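Local coordinates for unsaturated glucuronyl hydrolase (Streptococcus agalactiae, PDB 2ZZR), which hydrolyses unsaturated chondroitin, hyaluronan and heparin disaccharides, releasing the unsaturated uronic acid that polysaccharide lyases leave at their ends, at residues N102-R107 / A143-E148. Residues are numbered along the deposited sequence; the frame is centred on the assembly and turned at random.
Sequences NRINNR and ADKLME
A salt-bridge network of Arg-107, Lys-145 and Glu-148 joins the C-terminal ends of helices 87-105 and 133-147 in the alpha-helical barrel of this family 88 glycoside hydrolase. Arg-107 closes the first helix in a Schellman motif, its positive phi of 49° turning the chain out of the helix while CB faces the neighbouring one. Its long side chain then spans the gap and grips Glu-148 end-on: NH1 of Arg-107 donates to the syn lone pair of OE2 of Glu-148 at 2.8 Å in a nearly straight bond, and NH2 of Arg-107 donates to OE1 of Glu-148 at 3.0 Å. Guanidinium and carboxylate planes are 24° apart, close to the flat arrangement that favours a paired grip. Glutamate suits this place because its chain, extended beyond CG, carries the carboxylate out to meet the arginine.

With CG anti to the backbone N (chi1 -174°) and the chain bent at chi2 and chi4, Lys-145 passes CD and CE over one face of the guanidinium, CE offset toward the rim; its CD comes within 3.5 Å of NH1 of Arg-107. The main polar partner of NZ is the carbonyl oxygen of Leu-110, a hydrogen bond joined by a salt bridge to Asp-111. NZ of Lys-145 also meets OE1 of Glu-148 at 3.2 Å, out of the carboxylate plane. Lysine thus joins an apolar chain to an amine held by several oxygens. The buried Ile-104 offers that chain a methyl, its CD1 lying 3.5 Å from CB of Lys-145, and also touches Tyr-119.

NZ of Lys-145 and NH2 of Arg-107 are 3.8 Å apart, a closeness of like charges that the shared OE1 and Asp-111 probably offset. Two cations converging on one carboxylate would be expected to keep Glu-148 ionised, while its two bonds to Arg-107 restrain rotation of both flat groups.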
ATOM      1  N   ASN A 102       2.392  10.091 -20.883  1.00 19.90           N
ATOM      2  CA  ASN A 102       1.738  11.343 -21.277  1.00 20.36           C
ATOM      3  C   ASN A 102       1.451  12.243 -20.072  1.00 20.21           C
ATOM      4  O   ASN A 102       1.671  13.461 -20.117  1.00 19.99           O
ATOM      5  CB  ASN A 102       0.440  11.068 -22.033  1.00 20.85           C
ATOM      6  CG  ASN A 102      -0.294  12.349 -22.410  1.00 22.89           C
ATOM      7  OD1 ASN A 102      -1.222  12.775 -21.721  1.00 25.53           O
ATOM      8  ND2 ASN A 102       0.145  12.981 -23.490  1.00 24.62           N
ATOM      9  N   ARG A 103       0.964  11.627 -18.997  1.00 20.01           N
ATOM     10  CA  ARG A 103       0.596  12.347 -17.779  1.00 19.90           C
ATOM     11  C   ARG A 103       1.781  13.083 -17.141  1.00 20.04           C
ATOM     12  O   ARG A 103       1.640  14.233 -16.704  1.00 20.19           O
ATOM     13  CB  ARG A 103      -0.069  11.395 -16.778  1.00 19.53           C
ATOM     14  CG  ARG A 103      -0.652  12.102 -15.564  1.00 18.90           C
ATOM     15  CD  ARG A 103      -1.429  11.154 -14.681  1.00 17.87           C
ATOM     16  NE  ARG A 103      -1.882  11.825 -13.461  1.00 16.41           N
ATOM     17  CZ  ARG A 103      -2.576  11.242 -12.490  1.00 16.52           C
ATOM     18  NH1 ARG A 103      -2.932   9.961 -12.578  1.00 15.50           N
ATOM     19  NH2 ARG A 103      -2.924  11.949 -11.422  1.00 16.49           N
ATOM     20  N   ILE A 104       2.943  12.434 -17.085  1.00 20.26           N
ATOM     21  CA  ILE A 104       4.127  13.085 -16.516  1.00 20.55           C
ATOM     22  C   ILE A 104       4.752  14.108 -17.482  1.00 20.99           C
ATOM     23  O   ILE A 104       5.163  15.191 -17.061  1.00 21.18           O
ATOM     24  CB  ILE A 104       5.170  12.068 -15.920  1.00 20.35           C
ATOM     25  CG1 ILE A 104       6.345  12.796 -15.257  1.00 20.44           C
ATOM     26  CG2 ILE A 104       5.672  11.074 -16.969  1.00 20.56           C
ATOM     27  CD1 ILE A 104       5.980  13.578 -14.011  1.00 22.08           C
ATOM     28  N   ASN A 105       4.790  13.768 -18.770  1.00 21.44           N
ATOM     29  CA  ASN A 105       5.299  14.684 -19.790  1.00 21.97           C
ATOM     30  C   ASN A 105       4.582  16.027 -19.740  1.00 22.07           C
ATOM     31  O   ASN A 105       5.208  17.083 -19.865  1.00 22.40           O
ATOM     32  CB  ASN A 105       5.183  14.062 -21.184  1.00 21.88           C
ATOM     33  CG  ASN A 105       6.340  13.134 -21.506  1.00 23.04           C
ATOM     34  OD1 ASN A 105       7.360  13.131 -20.813  1.00 24.51           O
ATOM     35  ND2 ASN A 105       6.197  12.354 -22.575  1.00 23.16           N
ATOM     36  N   ASN A 106       3.273  15.967 -19.521  1.00 22.11           N
ATOM     37  CA  ASN A 106       2.423  17.149 -19.476  1.00 22.45           C
ATOM     38  C   ASN A 106       2.088  17.627 -18.068  1.00 22.23           C
ATOM     39  O   ASN A 106       1.294  18.558 -17.900  1.00 22.41           O
ATOM     40  CB  ASN A 106       1.152  16.884 -20.273  1.00 22.63           C
ATOM     41  CG  ASN A 106       1.412  16.830 -21.756  1.00 24.10           C
ATOM     42  OD1 ASN A 106       1.798  17.831 -22.361  1.00 25.72           O
ATOM     43  ND2 ASN A 106       1.221  15.659 -22.353  1.00 25.03           N
ATOM     44  N   ARG A 107       2.691  16.988 -17.064  1.00 21.83           N
ATOM     45  CA  ARG A 107       2.530  17.380 -15.656  1.00 21.55           C
ATOM     46  C   ARG A 107       1.056  17.570 -15.262  1.00 20.99           C
ATOM     47  O   ARG A 107       0.676  18.576 -14.647  1.00 21.24           O
ATOM     48  CB  ARG A 107       3.365  18.630 -15.346  1.00 21.59           C
ATOM     49  CG  ARG A 107       4.875  18.444 -15.557  1.00 22.14           C
ATOM     50  CD  ARG A 107       5.649  19.752 -15.390  1.00 22.26           C
ATOM     51  NE  ARG A 107       5.527  20.309 -14.041  1.00 23.45           N
ATOM     52  CZ  ARG A 107       6.329  20.011 -13.019  1.00 23.71           C
ATOM     53  NH1 ARG A 107       7.331  19.151 -13.175  1.00 22.85           N
ATOM     54  NH2 ARG A 107       6.127  20.580 -11.834  1.00 23.10           N
ATOM     55  N   ALA A 143       9.858  10.051 -10.640  1.00 17.02           N
ATOM     56  CA  ALA A 143      10.748  10.193  -9.492  1.00 16.93           C
ATOM     57  C   ALA A 143      11.185  11.653  -9.334  1.00 17.09           C
ATOM     58  O   ALA A 143      11.131  12.201  -8.237  1.00 16.91           O
ATOM     59  CB  ALA A 143      11.958   9.273  -9.626  1.00 16.72           C
ATOM     60  N   ASP A 144      11.587  12.281 -10.439  1.00 17.33           N
ATOM     61  CA  ASP A 144      11.967  13.696 -10.419  1.00 18.00           C
ATOM     62  C   ASP A 144      10.800  14.583  -9.980  1.00 17.94           C
ATOM     63  O   ASP A 144      10.987  15.546  -9.227  1.00 18.63           O
ATOM     64  CB  ASP A 144      12.488  14.139 -11.788  1.00 18.26           C
ATOM     65  CG  ASP A 144      13.828  13.518 -12.127  1.00 19.37           C
ATOM     66  OD1 ASP A 144      14.560  13.134 -11.191  1.00 19.85           O
ATOM     67  OD2 ASP A 144      14.143  13.408 -13.335  1.00 21.87           O
ATOM     68  N   LYS A 145       9.597  14.245 -10.439  1.00 18.15           N
ATOM     69  CA  LYS A 145       8.392  14.966 -10.028  1.00 17.92           C
ATOM     70  C   LYS A 145       8.188  14.862  -8.514  1.00 17.66           C
ATOM     71  O   LYS A 145       7.902  15.861  -7.846  1.00 17.36           O
ATOM     72  CB  LYS A 145       7.161  14.453 -10.785  1.00 18.28           C
ATOM     73  CG  LYS A 145       5.879  15.245 -10.540  1.00 18.98           C
ATOM     74  CD  LYS A 145       5.946  16.640 -11.161  1.00 20.17           C
ATOM     75  CE  LYS A 145       4.681  17.443 -10.862  1.00 21.10           C
ATOM     76  NZ  LYS A 145       4.676  17.945  -9.463  1.00 22.44           N
ATOM     77  N   LEU A 146       8.364  13.657  -7.975  1.00 17.15           N
ATOM     78  CA  LEU A 146       8.239  13.437  -6.537  1.00 16.84           C
ATOM     79  C   LEU A 146       9.290  14.217  -5.735  1.00 16.84           C
ATOM     80  O   LEU A 146       8.984  14.784  -4.684  1.00 16.70           O
ATOM     81  CB  LEU A 146       8.311  11.939  -6.214  1.00 16.78           C
ATOM     82  CG  LEU A 146       8.080  11.545  -4.751  1.00 16.79           C
ATOM     83  CD1 LEU A 146       6.724  12.039  -4.245  1.00 16.96           C
ATOM     84  CD2 LEU A 146       8.229  10.042  -4.574  1.00 16.46           C
ATOM     85  N   MET A 147      10.519  14.245  -6.244  1.00 16.92           N
ATOM     86  CA  MET A 147      11.627  14.963  -5.604  1.00 17.26           C
ATOM     87  C   MET A 147      11.336  16.459  -5.406  1.00 17.67           C
ATOM     88  O   MET A 147      11.862  17.072  -4.474  1.00 17.40           O
ATOM     89  CB  MET A 147      12.920  14.777  -6.412  1.00 17.40           C
ATOM     90  CG  MET A 147      13.485  13.352  -6.361  1.00 17.73           C
ATOM     91  SD  MET A 147      14.240  12.961  -4.770  1.00 18.23           S
ATOM     92  CE  MET A 147      15.842  13.734  -4.985  1.00 18.65           C
ATOM     93  N   GLU A 148      10.492  17.021  -6.271  1.00 17.98           N
ATOM     94  CA  GLU A 148      10.130  18.452  -6.221  1.00 18.83           C
ATOM     95  C   GLU A 148       9.477  18.854  -4.895  1.00 18.47           C
ATOM     96  O   GLU A 148       9.509  20.031  -4.514  1.00 18.73           O
ATOM     97  CB  GLU A 148       9.188  18.824  -7.370  1.00 18.98           C
ATOM     98  CG  GLU A 148       9.782  18.753  -8.771  1.00 19.71           C
ATOM     99  CD  GLU A 148       8.743  18.968  -9.862  1.00 20.66           C
ATOM    100  OE1 GLU A 148       7.584  19.331  -9.543  1.00 22.63           O
ATOM    101  OE2 GLU A 148       9.082  18.765 -11.047  1.00 22.73           O
TER